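PDB 4YIV: apical membrane antigen AMA1 from Toxoplasma gondii ME49, which plays an essential part in host-cell invasion, as a microneme protein of the moving junction formed between the parasite's apical tip and the host-cell membrane. Local coordinates for residues 232-237 with 338-343; 297-302 with 332-337; 21-26 with 321-326. All blocks are in the same frame, centred on the assembly; numbering follows the deposited sequence.

Contact 1: residues 232-237 with 338-343; sequences ALRGYR and LSEETP
Arg-234 and Glu-340 form the charged link here, a salt bridge in which NE of Arg-234 lies 3.3 Å from OE2 of Glu-340. The carboxylate comes at the guanidinium obliquely, the two planes 53° apart, and the same OE2 also lies 3.5 Å from CD of Arg-234. Glu-340 gets there by folding: its CG sits between the backbone N and the carbonyl carbon (chi1 81°), and a second bend at chi2 brings the acid across to NE and CD of Arg-234 at a slant. On the backbone, Ala-232 N donates to Ser-339 O over 3.1 Å from above the carbonyl plane. That oxygen also binds the Ser-337 hydroxyl, so two groups grip it. A water completes the bracing by donating to Ala-232 O at 2.6 Å and to Glu-340 O at 3.0 Å. Within the loop, Ser-339 OG accepts from Glu-341 N in an ST turn, which curls the chain just where it meets Ala-232. The packing around these bonds is modest: the methyl of Ala-232 presses on Leu-338 O at 3.3 Å, and Glu-340 CB lies near Ala-232 O. Residues 338-343 run irregularly after strand 329-333, whereas 233-234 is the outermost strand beside it, bonded through Leu-233 and Ser-331. At Gly-235 the chain turns a corner, and strand 236-242 continues into a separate three-stranded sheet between strands 245-248 and 322-326.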
ATOM      1  N   ALA A 232      -0.526  -6.779  -8.591  1.00 19.84           N
ATOM      2  CA  ALA A 232       0.603  -7.669  -8.893  1.00 23.23           C
ATOM      3  C   ALA A 232       0.825  -7.744 -10.419  1.00 28.16           C
ATOM      4  O   ALA A 232      -0.095  -7.523 -11.218  1.00 25.88           O
ATOM      5  CB  ALA A 232       0.341  -9.036  -8.331  1.00 22.87           C
ATOM      6  N   LEU A 233       2.048  -8.028 -10.819  1.00 24.36           N
ATOM      7  CA  LEU A 233       2.393  -8.101 -12.239  1.00 28.94           C
ATOM      8  C   LEU A 233       2.831  -9.515 -12.576  1.00 29.97           C
ATOM      9  O   LEU A 233       3.917  -9.962 -12.201  1.00 26.81           O
ATOM     10  CB  LEU A 233       3.496  -7.086 -12.584  1.00 26.46           C
ATOM     11  CG  LEU A 233       4.114  -7.139 -13.989  1.00 30.60           C
ATOM     12  CD1 LEU A 233       3.112  -6.698 -15.021  1.00 30.45           C
ATOM     13  CD2 LEU A 233       5.349  -6.264 -14.084  1.00 28.81           C
ATOM     14  N   ARG A 234       1.970 -10.215 -13.306  1.00 31.07           N
ATOM     15  CA  ARG A 234       2.178 -11.622 -13.602  1.00 31.09           C
ATOM     16  C   ARG A 234       3.110 -11.763 -14.790  1.00 32.01           C
ATOM     17  O   ARG A 234       2.996 -10.990 -15.737  1.00 31.82           O
ATOM     18  CB  ARG A 234       0.830 -12.311 -13.902  1.00 42.78           C
ATOM     19  CG  ARG A 234       0.931 -13.805 -14.102  1.00 42.32           C
ATOM     20  CD  ARG A 234      -0.440 -14.468 -14.140  1.00 45.75           C
ATOM     21  NE  ARG A 234      -1.270 -13.931 -15.215  1.00 65.15           N
ATOM     22  CZ  ARG A 234      -1.412 -14.482 -16.420  1.00 70.97           C
ATOM     23  NH1 ARG A 234      -0.792 -15.617 -16.733  1.00 68.63           N
ATOM     24  NH2 ARG A 234      -2.189 -13.890 -17.320  1.00 65.15           N
ATOM     25  N   GLY A 235       4.029 -12.730 -14.730  1.00 33.26           N
ATOM     26  CA  GLY A 235       4.826 -13.122 -15.888  1.00 35.30           C
ATOM     27  C   GLY A 235       6.085 -12.316 -16.150  1.00 36.82           C
ATOM     28  O   GLY A 235       6.713 -12.423 -17.209  1.00 34.05           O
ATOM     29  N   TYR A 236       6.485 -11.509 -15.177  1.00 30.58           N
ATOM     30  CA  TYR A 236       7.681 -10.685 -15.328  1.00 30.26           C
ATOM     31  C   TYR A 236       8.377 -10.566 -13.971  1.00 32.62           C
ATOM     32  O   TYR A 236       7.691 -10.554 -12.944  1.00 26.81           O
ATOM     33  CB  TYR A 236       7.338  -9.293 -15.847  1.00 34.03           C
ATOM     34  CG  TYR A 236       6.832  -9.233 -17.282  1.00 38.62           C
ATOM     35  CD1 TYR A 236       7.710  -9.076 -18.356  1.00 42.39           C
ATOM     36  CD2 TYR A 236       5.476  -9.294 -17.554  1.00 40.87           C
ATOM     37  CE1 TYR A 236       7.230  -9.002 -19.673  1.00 43.52           C
ATOM     38  CE2 TYR A 236       4.996  -9.220 -18.855  1.00 50.00           C
ATOM     39  CZ  TYR A 236       5.873  -9.078 -19.907  1.00 50.95           C
ATOM     40  OH  TYR A 236       5.372  -9.009 -21.189  1.00 55.50           O
ATOM     41  N   ARG A 237       9.715 -10.516 -14.001  1.00 29.56           N
ATOM     42  CA  ARG A 237      10.561 -10.150 -12.848  1.00 28.05           C
ATOM     43  C   ARG A 237      10.980  -8.710 -12.938  1.00 29.37           C
ATOM     44  O   ARG A 237      11.426  -8.252 -13.999  1.00 31.41           O
ATOM     45  CB  ARG A 237      11.825 -10.995 -12.795  1.00 28.60           C
ATOM     46  CG  ARG A 237      11.607 -12.457 -12.727  1.00 29.91           C
ATOM     47  CD  ARG A 237      12.967 -13.175 -12.735  1.00 29.46           C
ATOM     48  NE  ARG A 237      12.825 -14.624 -12.657  1.00 34.83           N
ATOM     49  CZ  ARG A 237      13.824 -15.457 -12.420  1.00 34.21           C
ATOM     50  NH1 ARG A 237      13.583 -16.752 -12.368  1.00 36.75           N
ATOM     51  NH2 ARG A 237      15.047 -14.988 -12.201  1.00 35.96           N
ATOM     52  N   LEU A 338      -2.422  -8.745  -3.959  1.00 23.03           N
ATOM     53  CA  LEU A 338      -1.971 -10.075  -4.333  1.00 21.10           C
ATOM     54  C   LEU A 338      -2.416 -10.392  -5.742  1.00 24.36           C
ATOM     55  O   LEU A 338      -1.643 -10.926  -6.553  1.00 24.85           O
ATOM     56  CB  LEU A 338      -2.516 -11.117  -3.346  1.00 22.14           C
ATOM     57  CG  LEU A 338      -2.227 -12.587  -3.613  1.00 24.42           C
ATOM     58  CD1 LEU A 338      -0.765 -12.877  -3.705  1.00 24.83           C
ATOM     59  CD2 LEU A 338      -2.840 -13.375  -2.505  1.00 26.58           C
ATOM     60  N   SER A 339      -3.667 -10.049  -6.041  1.00 25.11           N
ATOM     61  CA  SER A 339      -4.213 -10.325  -7.365  1.00 29.29           C
ATOM     62  C   SER A 339      -3.565  -9.463  -8.445  1.00 28.23           C
ATOM     63  O   SER A 339      -3.249  -8.285  -8.216  1.00 25.12           O
ATOM     64  CB  SER A 339      -5.733 -10.099  -7.396  1.00 28.41           C
ATOM     65  OG  SER A 339      -6.208 -10.484  -8.681  1.00 32.39           O
ATOM     66  N   GLU A 340      -3.337 -10.060  -9.611  1.00 24.67           N
ATOM     67  CA  GLU A 340      -2.931  -9.309 -10.795  1.00 28.40           C
ATOM     68  C   GLU A 340      -4.149  -8.705 -11.537  1.00 30.84           C
ATOM     69  O   GLU A 340      -4.003  -7.899 -12.450  1.00 30.98           O
ATOM     70  CB  GLU A 340      -2.082 -10.189 -11.740  1.00 36.27           C
ATOM     71  CG  GLU A 340      -2.823 -11.130 -12.658  1.00 41.59           C
ATOM     72  CD  GLU A 340      -3.214 -12.431 -12.003  1.00 49.47           C
ATOM     73  OE1 GLU A 340      -3.287 -12.476 -10.751  1.00 39.94           O
ATOM     74  OE2 GLU A 340      -3.436 -13.415 -12.748  1.00 61.03           O
ATOM     75  N   GLU A 341      -5.348  -9.042 -11.105  1.00 28.71           N
ATOM     76  CA  GLU A 341      -6.547  -8.629 -11.824  1.00 31.51           C
ATOM     77  C   GLU A 341      -7.044  -7.276 -11.362  1.00 32.68           C
ATOM     78  O   GLU A 341      -7.170  -7.012 -10.173  1.00 30.68           O
ATOM     79  CB  GLU A 341      -7.662  -9.666 -11.639  1.00 34.57           C
ATOM     80  CG  GLU A 341      -7.220 -11.121 -11.856  1.00 42.58           C
ATOM     81  CD  GLU A 341      -7.640 -11.733 -13.213  1.00 62.91           C
ATOM     82  OE1 GLU A 341      -8.864 -11.822 -13.494  1.00 72.23           O
ATOM     83  OE2 GLU A 341      -6.743 -12.162 -13.987  1.00 62.51           O
ATOM     84  N   THR A 342      -7.368  -6.419 -12.312  1.00 30.57           N
ATOM     85  CA  THR A 342      -7.967  -5.131 -11.989  1.00 31.52           C
ATOM     86  C   THR A 342      -9.394  -5.269 -11.477  1.00 31.56           C
ATOM     87  O   THR A 342     -10.261  -5.744 -12.203  1.00 30.78           O
ATOM     88  CB  THR A 342      -7.981  -4.212 -13.226  1.00 34.33           C
ATOM     89  OG1 THR A 342      -6.664  -4.130 -13.783  1.00 36.80           O
ATOM     90  CG2 THR A 342      -8.445  -2.830 -12.874  1.00 33.22           C
ATOM     91  N   PRO A 343      -9.667  -4.797 -10.254  1.00 27.15           N
ATOM     92  CA  PRO A 343     -11.040  -4.857  -9.777  1.00 26.03           C
ATOM     93  C   PRO A 343     -11.899  -3.707 -10.288  1.00 32.06           C
ATOM     94  O   PRO A 343     -11.370  -2.667 -10.641  1.00 24.68           O
ATOM     95  CB  PRO A 343     -10.893  -4.740  -8.273  1.00 29.11           C
ATOM     96  CG  PRO A 343      -9.692  -3.921  -8.101  1.00 29.19           C
ATOM     97  CD  PRO A 343      -8.764  -4.227  -9.232  1.00 27.95           C
TER
HETATM   98  O   HOH W   1      -1.309  -6.815 -13.356  1.00 41.88           O

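Contact 2: residues 297-302 with 332-337; sequences GRNYGF and YTAAGS
Asn-299 O is gripped by two neighbouring residues where the partner strand ends: Ala-334 N donates to it over 2.8 Å, in the carbonyl plane. The second is Thr-333, whose CA lies 3.1 Å from Asn-299 O in a CA-H...O contact. The next rungs are reciprocal. Gly-301 N reaches Tyr-332 O at 3.0 Å and Tyr-332 N reaches Gly-301 O at 2.7 Å, making Gly-301 and Tyr-332 an antiparallel hydrogen-bonded pair; Tyr-300 and Thr-333 form the adjoining non-hydrogen-bonded pair. On the Tyr-300 face of the sheet, Thr-333 CG2 touches CD1 of the Tyr-300 ring at 3.9 Å from an oblique direction, while Asn-299 CB lies over the centre of one ring face, 3.7 Å above the ring plane. Thr-333 directs OG1 between its backbone N and carbonyl carbon (chi1 78°), where it receives Ala-335 N and Gly-336 N and closes an ST motif as the strand ends. Tyr-332 points to the other face and meets the Trp-267 ring of helix 263-272. This pairing joins strand 329-333 to 300-305, the central strand of a five-stranded antiparallel sheet, consistent with a PAN domain. OD1 of Asn-299 and OH of Tyr-300 find their partners elsewhere in the fold, at Ala-277 N and Leu-29 N. Every touching residue is buried, and the pairing rests on main-chain bonds, while the side chains reach the surrounding loops and helix.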
ATOM      1  N   GLY A 297      12.871   2.291   0.291  1.00 22.68           N
ATOM      2  CA  GLY A 297      12.858   1.067   1.057  1.00 25.00           C
ATOM      3  C   GLY A 297      12.791  -0.187   0.215  1.00 24.30           C
ATOM      4  O   GLY A 297      12.668  -0.104  -1.009  1.00 26.19           O
ATOM      5  N   ARG A 298      12.916  -1.342   0.852  1.00 22.41           N
ATOM      6  CA  ARG A 298      12.915  -2.632   0.179  1.00 23.60           C
ATOM      7  C   ARG A 298      11.454  -2.974  -0.033  1.00 23.01           C
ATOM      8  O   ARG A 298      10.903  -3.805   0.635  1.00 23.16           O
ATOM      9  CB  ARG A 298      13.571  -3.661   1.087  1.00 22.85           C
ATOM     10  CG  ARG A 298      13.868  -4.982   0.423  1.00 23.86           C
ATOM     11  CD  ARG A 298      14.409  -6.036   1.372  1.00 29.08           C
ATOM     12  NE  ARG A 298      15.665  -5.669   1.992  1.00 31.59           N
ATOM     13  CZ  ARG A 298      15.890  -5.638   3.297  1.00 28.77           C
ATOM     14  NH1 ARG A 298      14.965  -5.982   4.156  1.00 26.74           N
ATOM     15  NH2 ARG A 298      17.071  -5.295   3.732  1.00 35.14           N
ATOM     16  N   ASN A 299      10.873  -2.284  -0.991  1.00 22.45           N
ATOM     17  CA  ASN A 299       9.446  -2.317  -1.301  1.00 22.32           C
ATOM     18  C   ASN A 299       9.034  -3.269  -2.420  1.00 23.19           C
ATOM     19  O   ASN A 299       7.831  -3.436  -2.675  1.00 20.30           O
ATOM     20  CB  ASN A 299       8.976  -0.935  -1.738  1.00 22.80           C
ATOM     21  CG  ASN A 299       9.246   0.131  -0.717  1.00 25.64           C
ATOM     22  OD1 ASN A 299       9.284  -0.133   0.481  1.00 23.17           O
ATOM     23  ND2 ASN A 299       9.384   1.355  -1.185  1.00 22.71           N
ATOM     24  N   TYR A 300      10.019  -3.890  -3.063  1.00 21.01           N
ATOM     25  CA  TYR A 300       9.832  -4.531  -4.360  1.00 22.54           C
ATOM     26  C   TYR A 300      10.262  -5.959  -4.300  1.00 25.44           C
ATOM     27  O   TYR A 300      11.261  -6.307  -3.652  1.00 23.55           O
ATOM     28  CB  TYR A 300      10.638  -3.780  -5.445  1.00 20.94           C
ATOM     29  CG  TYR A 300      10.412  -2.323  -5.411  1.00 22.67           C
ATOM     30  CD1 TYR A 300       9.252  -1.783  -5.957  1.00 22.12           C
ATOM     31  CD2 TYR A 300      11.309  -1.468  -4.806  1.00 23.86           C
ATOM     32  CE1 TYR A 300       8.999  -0.479  -5.910  1.00 23.88           C
ATOM     33  CE2 TYR A 300      11.060  -0.122  -4.757  1.00 22.62           C
ATOM     34  CZ  TYR A 300       9.902   0.363  -5.322  1.00 25.74           C
ATOM     35  OH  TYR A 300       9.608   1.689  -5.290  1.00 25.10           O
ATOM     36  N   GLY A 301       9.513  -6.831  -4.956  1.00 24.59           N
ATOM     37  CA  GLY A 301       9.939  -8.204  -4.975  1.00 22.88           C
ATOM     38  C   GLY A 301       9.263  -9.048  -6.015  1.00 26.65           C
ATOM     39  O   GLY A 301       8.308  -8.596  -6.679  1.00 27.43           O
ATOM     40  N   PHE A 302       9.777 -10.258  -6.182  1.00 24.73           N
ATOM     41  CA  PHE A 302       9.052 -11.257  -6.966  1.00 24.94           C
ATOM     42  C   PHE A 302       9.237 -12.670  -6.515  1.00 28.87           C
ATOM     43  O   PHE A 302      10.267 -13.078  -5.972  1.00 25.79           O
ATOM     44  CB  PHE A 302       9.407 -11.166  -8.465  1.00 23.45           C
ATOM     45  CG  PHE A 302      10.888 -11.267  -8.786  1.00 25.15           C
ATOM     46  CD1 PHE A 302      11.513 -12.507  -8.953  1.00 26.92           C
ATOM     47  CD2 PHE A 302      11.650 -10.108  -8.947  1.00 26.72           C
ATOM     48  CE1 PHE A 302      12.882 -12.575  -9.290  1.00 25.23           C
ATOM     49  CE2 PHE A 302      13.001 -10.171  -9.296  1.00 26.41           C
ATOM     50  CZ  PHE A 302      13.610 -11.406  -9.466  1.00 27.24           C
ATOM     51  N   TYR A 332       5.631  -8.160  -7.118  1.00 21.79           N
ATOM     52  CA  TYR A 332       4.810  -7.551  -6.071  1.00 20.91           C
ATOM     53  C   TYR A 332       5.461  -6.298  -5.539  1.00 21.60           C
ATOM     54  O   TYR A 332       6.678  -6.137  -5.637  1.00 20.25           O
ATOM     55  CB  TYR A 332       4.622  -8.509  -4.894  1.00 23.61           C
ATOM     56  CG  TYR A 332       3.938  -9.818  -5.252  1.00 19.57           C
ATOM     57  CD1 TYR A 332       2.594  -9.851  -5.646  1.00 20.76           C
ATOM     58  CD2 TYR A 332       4.634 -11.007  -5.209  1.00 24.02           C
ATOM     59  CE1 TYR A 332       1.973 -11.053  -5.969  1.00 25.03           C
ATOM     60  CE2 TYR A 332       4.018 -12.214  -5.523  1.00 24.90           C
ATOM     61  CZ  TYR A 332       2.689 -12.224  -5.904  1.00 22.85           C
ATOM     62  OH  TYR A 332       2.097 -13.426  -6.217  1.00 26.14           O
ATOM     63  N   THR A 333       4.661  -5.413  -4.965  1.00 21.77           N
ATOM     64  CA  THR A 333       5.212  -4.345  -4.158  1.00 20.89           C
ATOM     65  C   THR A 333       4.478  -4.265  -2.854  1.00 19.78           C
ATOM     66  O   THR A 333       3.380  -4.838  -2.673  1.00 20.00           O
ATOM     67  CB  THR A 333       5.135  -2.954  -4.848  1.00 21.76           C
ATOM     68  OG1 THR A 333       3.809  -2.435  -4.752  1.00 21.31           O
ATOM     69  CG2 THR A 333       5.543  -3.050  -6.280  1.00 21.37           C
ATOM     70  N   ALA A 334       5.103  -3.564  -1.908  1.00 21.35           N
ATOM     71  CA  ALA A 334       4.500  -3.313  -0.629  1.00 19.33           C
ATOM     72  C   ALA A 334       3.143  -2.626  -0.729  1.00 18.57           C
ATOM     73  O   ALA A 334       2.278  -2.768   0.163  1.00 17.19           O
ATOM     74  CB  ALA A 334       5.493  -2.464   0.238  1.00 17.17           C
ATOM     75  N   ALA A 335       2.937  -1.866  -1.805  1.00 17.13           N
ATOM     76  CA  ALA A 335       1.705  -1.079  -1.936  1.00 17.55           C
ATOM     77  C   ALA A 335       0.551  -1.859  -2.579  1.00 18.17           C
ATOM     78  O   ALA A 335      -0.620  -1.585  -2.290  1.00 18.55           O
ATOM     79  CB  ALA A 335       1.959   0.184  -2.765  1.00 18.27           C
ATOM     80  N   GLY A 336       0.878  -2.805  -3.448  1.00 20.35           N
ATOM     81  CA  GLY A 336      -0.135  -3.440  -4.267  1.00 19.91           C
ATOM     82  C   GLY A 336      -0.822  -4.668  -3.707  1.00 21.64           C
ATOM     83  O   GLY A 336      -0.527  -5.137  -2.605  1.00 18.01           O
ATOM     84  N   SER A 337      -1.708  -5.231  -4.536  1.00 19.02           N
ATOM     85  CA  SER A 337      -2.580  -6.333  -4.150  1.00 22.30           C
ATOM     86  C   SER A 337      -1.927  -7.652  -4.533  1.00 22.73           C
ATOM     87  O   SER A 337      -0.996  -7.684  -5.333  1.00 20.57           O
ATOM     88  CB  SER A 337      -3.957  -6.231  -4.841  1.00 23.05           C
ATOM     89  OG  SER A 337      -3.795  -6.379  -6.244  1.00 24.47           O
TER

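Contact 3: residues 21-26 with 321-326; sequences KTFMER and DCLVSD. With CO (cobalt (II) ion), chain I.
Met-24 sets out from helix 18-25 with its CB directed at residues 321-326 and reaches Leu-323 and the chain before it through its last two atoms. From CB the chain runs to CG, anti to the carbonyl carbon (chi1 -70°), then bends twice, at chi2 and chi3, and this hooked shape lays the thioether beside the strand. SD rests 3.9 Å from Leu-323 CG and 4.0 Å from Leu-323 CD1, the two side chains sliding past each other in opposite directions. The tip, CE, reaches beyond the leucine to the peptide link that joins Asp-321 to Cys-322, 3.6 Å from Cys-322 N and 3.8 Å from Asp-321 C. That link is part of a classic beta bulge, in which Asp-321 and Cys-322 both face Gly-239 of strand 236-242, and Cys-322 is further fixed by its disulfide to Cys-246. Helix 21-25 packs crosswise on strand 322-326, the axes 92° apart and 10.3 Å at closest approach, with Phe-14 of helix 13-16 filling in beside Met-24, Cys-322 and Leu-323. Phe-23 adds a second apolar touch: Leu-323 CD1 meets CE2 at the ring's edge, near its plane, 4.1 Å away, and CD1 of the same ring lies over the face of the Arg-26 guanidinium. Away from the strand, Glu-25 OE1 binds a cobalt ion at 2.2 Å; His-31 and three waters complete the ligands found round the metal, and His-32 bonds to the same carboxylate oxygen.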
ATOM      1  N   LYS A  21       7.572   3.711 -20.746  1.00 43.87           N
ATOM      2  CA  LYS A  21       7.991   4.577 -19.643  1.00 45.18           C
ATOM      3  C   LYS A  21       6.862   4.865 -18.671  1.00 47.26           C
ATOM      4  O   LYS A  21       7.015   4.760 -17.453  1.00 46.52           O
ATOM      5  CB  LYS A  21       8.483   5.923 -20.168  1.00 51.54           C
ATOM      6  CG  LYS A  21       9.955   6.180 -20.064  1.00 63.59           C
ATOM      7  CD  LYS A  21      10.291   7.603 -20.541  1.00 70.11           C
ATOM      8  CE  LYS A  21      11.741   7.970 -20.241  1.00 75.89           C
ATOM      9  NZ  LYS A  21      12.352   8.810 -21.316  1.00 81.90           N
ATOM     10  N   THR A  22       5.736   5.281 -19.235  1.00 46.64           N
ATOM     11  CA  THR A  22       4.565   5.629 -18.447  1.00 50.69           C
ATOM     12  C   THR A  22       4.140   4.435 -17.604  1.00 42.26           C
ATOM     13  O   THR A  22       3.823   4.580 -16.433  1.00 41.28           O
ATOM     14  CB  THR A  22       3.405   6.071 -19.344  1.00 48.44           C
ATOM     15  OG1 THR A  22       3.785   7.254 -20.067  1.00 52.53           O
ATOM     16  CG2 THR A  22       2.186   6.371 -18.511  1.00 44.53           C
ATOM     17  N   PHE A  23       4.151   3.250 -18.207  1.00 40.23           N
ATOM     18  CA  PHE A  23       3.736   2.048 -17.504  1.00 41.90           C
ATOM     19  C   PHE A  23       4.685   1.765 -16.349  1.00 41.19           C
ATOM     20  O   PHE A  23       4.239   1.513 -15.223  1.00 38.10           O
ATOM     21  CB  PHE A  23       3.679   0.855 -18.457  1.00 44.26           C
ATOM     22  CG  PHE A  23       3.534  -0.481 -17.770  1.00 44.12           C
ATOM     23  CD1 PHE A  23       2.302  -0.923 -17.311  1.00 44.86           C
ATOM     24  CD2 PHE A  23       4.641  -1.292 -17.591  1.00 44.72           C
ATOM     25  CE1 PHE A  23       2.182  -2.153 -16.675  1.00 46.31           C
ATOM     26  CE2 PHE A  23       4.536  -2.526 -16.968  1.00 46.50           C
ATOM     27  CZ  PHE A  23       3.311  -2.960 -16.505  1.00 43.09           C
ATOM     28  N   MET A  24       5.987   1.838 -16.614  1.00 38.34           N
ATOM     29  CA  MET A  24       6.986   1.543 -15.590  1.00 35.18           C
ATOM     30  C   MET A  24       7.012   2.551 -14.453  1.00 33.68           C
ATOM     31  O   MET A  24       7.446   2.211 -13.343  1.00 33.70           O
ATOM     32  CB  MET A  24       8.378   1.465 -16.199  1.00 37.10           C
ATOM     33  CG  MET A  24       8.603   0.261 -17.088  1.00 37.44           C
ATOM     34  SD  MET A  24       8.344  -1.334 -16.297  1.00 42.14           S
ATOM     35  CE  MET A  24       9.666  -1.288 -15.090  1.00 39.31           C
ATOM     36  N   GLU A  25       6.587   3.786 -14.726  1.00 34.85           N
ATOM     37  CA  GLU A  25       6.483   4.824 -13.693  1.00 37.59           C
ATOM     38  C   GLU A  25       5.641   4.381 -12.478  1.00 34.87           C
ATOM     39  O   GLU A  25       5.939   4.731 -11.338  1.00 34.69           O
ATOM     40  CB  GLU A  25       5.862   6.099 -14.286  1.00 42.98           C
ATOM     41  CG  GLU A  25       6.864   7.120 -14.794  1.00 52.38           C
ATOM     42  CD  GLU A  25       7.213   8.196 -13.764  1.00 49.68           C
ATOM     43  OE1 GLU A  25       6.319   8.952 -13.344  1.00 43.21           O
ATOM     44  OE2 GLU A  25       8.396   8.311 -13.388  1.00 59.54           O
ATOM     45  N   ARG A  26       4.617   3.574 -12.712  1.00 29.45           N
ATOM     46  CA  ARG A  26       3.714   3.211 -11.634  1.00 27.77           C
ATOM     47  C   ARG A  26       4.415   2.435 -10.527  1.00 29.89           C
ATOM     48  O   ARG A  26       3.859   2.282  -9.428  1.00 29.97           O
ATOM     49  CB  ARG A  26       2.531   2.409 -12.174  1.00 29.43           C
ATOM     50  CG  ARG A  26       2.837   1.013 -12.563  1.00 32.23           C
ATOM     51  CD  ARG A  26       1.685   0.370 -13.322  1.00 41.43           C
ATOM     52  NE  ARG A  26       1.157   1.252 -14.357  1.00 50.18           N
ATOM     53  CZ  ARG A  26       0.096   0.986 -15.111  1.00 57.25           C
ATOM     54  NH1 ARG A  26      -0.574  -0.164 -14.965  1.00 57.44           N
ATOM     55  NH2 ARG A  26      -0.278   1.883 -16.019  1.00 55.85           N
ATOM     56  N   ASP A 321      13.338  -0.422 -13.386  1.00 35.31           N
ATOM     57  CA  ASP A 321      13.281   0.394 -14.596  1.00 34.63           C
ATOM     58  C   ASP A 321      13.306  -0.491 -15.833  1.00 34.30           C
ATOM     59  O   ASP A 321      13.363   0.004 -16.954  1.00 42.19           O
ATOM     60  CB  ASP A 321      14.415   1.449 -14.614  1.00 36.50           C
ATOM     61  CG  ASP A 321      15.805   0.855 -14.713  1.00 38.40           C
ATOM     62  OD1 ASP A 321      15.965  -0.359 -14.971  1.00 37.70           O
ATOM     63  OD2 ASP A 321      16.757   1.637 -14.526  1.00 47.50           O
ATOM     64  N   CYS A 322      13.227  -1.802 -15.623  1.00 32.83           N
ATOM     65  CA  CYS A 322      12.983  -2.738 -16.704  1.00 37.33           C
ATOM     66  C   CYS A 322      12.383  -4.022 -16.125  1.00 36.96           C
ATOM     67  O   CYS A 322      12.226  -4.169 -14.904  1.00 36.15           O
ATOM     68  CB  CYS A 322      14.272  -3.034 -17.487  1.00 38.02           C
ATOM     69  SG  CYS A 322      15.639  -3.769 -16.524  1.00 39.86           S
ATOM     70  N   LEU A 323      12.036  -4.936 -17.019  1.00 33.39           N
ATOM     71  CA  LEU A 323      11.425  -6.201 -16.667  1.00 32.76           C
ATOM     72  C   LEU A 323      12.096  -7.321 -17.403  1.00 35.66           C
ATOM     73  O   LEU A 323      12.567  -7.150 -18.528  1.00 36.59           O
ATOM     74  CB  LEU A 323       9.936  -6.224 -17.020  1.00 34.02           C
ATOM     75  CG  LEU A 323       9.031  -5.151 -16.432  1.00 35.87           C
ATOM     76  CD1 LEU A 323       7.628  -5.232 -17.039  1.00 36.73           C
ATOM     77  CD2 LEU A 323       9.004  -5.327 -14.921  1.00 32.22           C
ATOM     78  N   VAL A 324      12.087  -8.481 -16.779  1.00 33.80           N
ATOM     79  CA  VAL A 324      12.592  -9.693 -17.387  1.00 38.10           C
ATOM     80  C   VAL A 324      11.430 -10.658 -17.461  1.00 38.09           C
ATOM     81  O   VAL A 324      10.772 -10.906 -16.454  1.00 34.21           O
ATOM     82  CB  VAL A 324      13.770 -10.284 -16.571  1.00 34.05           C
ATOM     83  CG1 VAL A 324      14.093 -11.737 -16.982  1.00 35.24           C
ATOM     84  CG2 VAL A 324      14.981  -9.380 -16.695  1.00 37.26           C
ATOM     85  N   SER A 325      11.169 -11.200 -18.656  1.00 40.27           N
ATOM     86  CA  SER A 325      10.086 -12.175 -18.842  1.00 35.84           C
ATOM     87  C   SER A 325      10.341 -13.465 -18.097  1.00 34.29           C
ATOM     88  O   SER A 325      11.445 -13.996 -18.120  1.00 37.47           O
ATOM     89  CB  SER A 325       9.901 -12.487 -20.336  1.00 42.92           C
ATOM     90  OG  SER A 325      10.013 -11.304 -21.088  1.00 48.44           O
ATOM     91  N   ASP A 326       9.298 -13.996 -17.472  1.00 32.82           N
ATOM     92  CA  ASP A 326       9.385 -15.265 -16.767  1.00 35.24           C
ATOM     93  C   ASP A 326       7.970 -15.690 -16.451  1.00 39.49           C
ATOM     94  O   ASP A 326       7.336 -15.141 -15.564  1.00 34.88           O
ATOM     95  CB  ASP A 326      10.213 -15.141 -15.485  1.00 36.48           C
ATOM     96  CG  ASP A 326      10.235 -16.428 -14.664  1.00 38.05           C
ATOM     97  OD1 ASP A 326       9.642 -17.444 -15.109  1.00 38.23           O
ATOM     98  OD2 ASP A 326      10.837 -16.438 -13.558  1.00 40.51           O
TER
HETATM   99 CO    CO I 508       6.009  10.877 -12.298  0.75 56.83          CO
HETATM  100  O   HOH W   2       7.937  11.293 -13.809  1.00 53.24           O
HETATM  101  O   HOH W   3       6.359  12.873 -12.825  1.00 41.07           O
HETATM  102  O   HOH W   4       4.278  11.950 -11.657  1.00 49.23           O

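Overall arrangement
The three contacts lie around the place where two antiparallel sheets adjoin, with contact 1 touching both of the others. Contacts 1 and 2, centres about 12 Å apart, share the five-stranded sheet; Ala-232 CB packs on Tyr-332 CE1 at 3.5 Å, and along the chain contact 2 is nested within the loop that contact 1 closes. Contact 3 lies about 13 Å from contact 1, centre to centre, and joins it in the three-stranded sheet, where Arg-237 NE makes a salt bridge to Asp-326 OD2 at 2.8 Å. Contacts 2 and 3 do not touch, their nearest atoms being about 6 Å apart. Besides the cobalt at Glu-25, another cobalt lies about 5 Å from the Leu-338 side chain, and a glycan sugar about 4 Å from that of Asp-321.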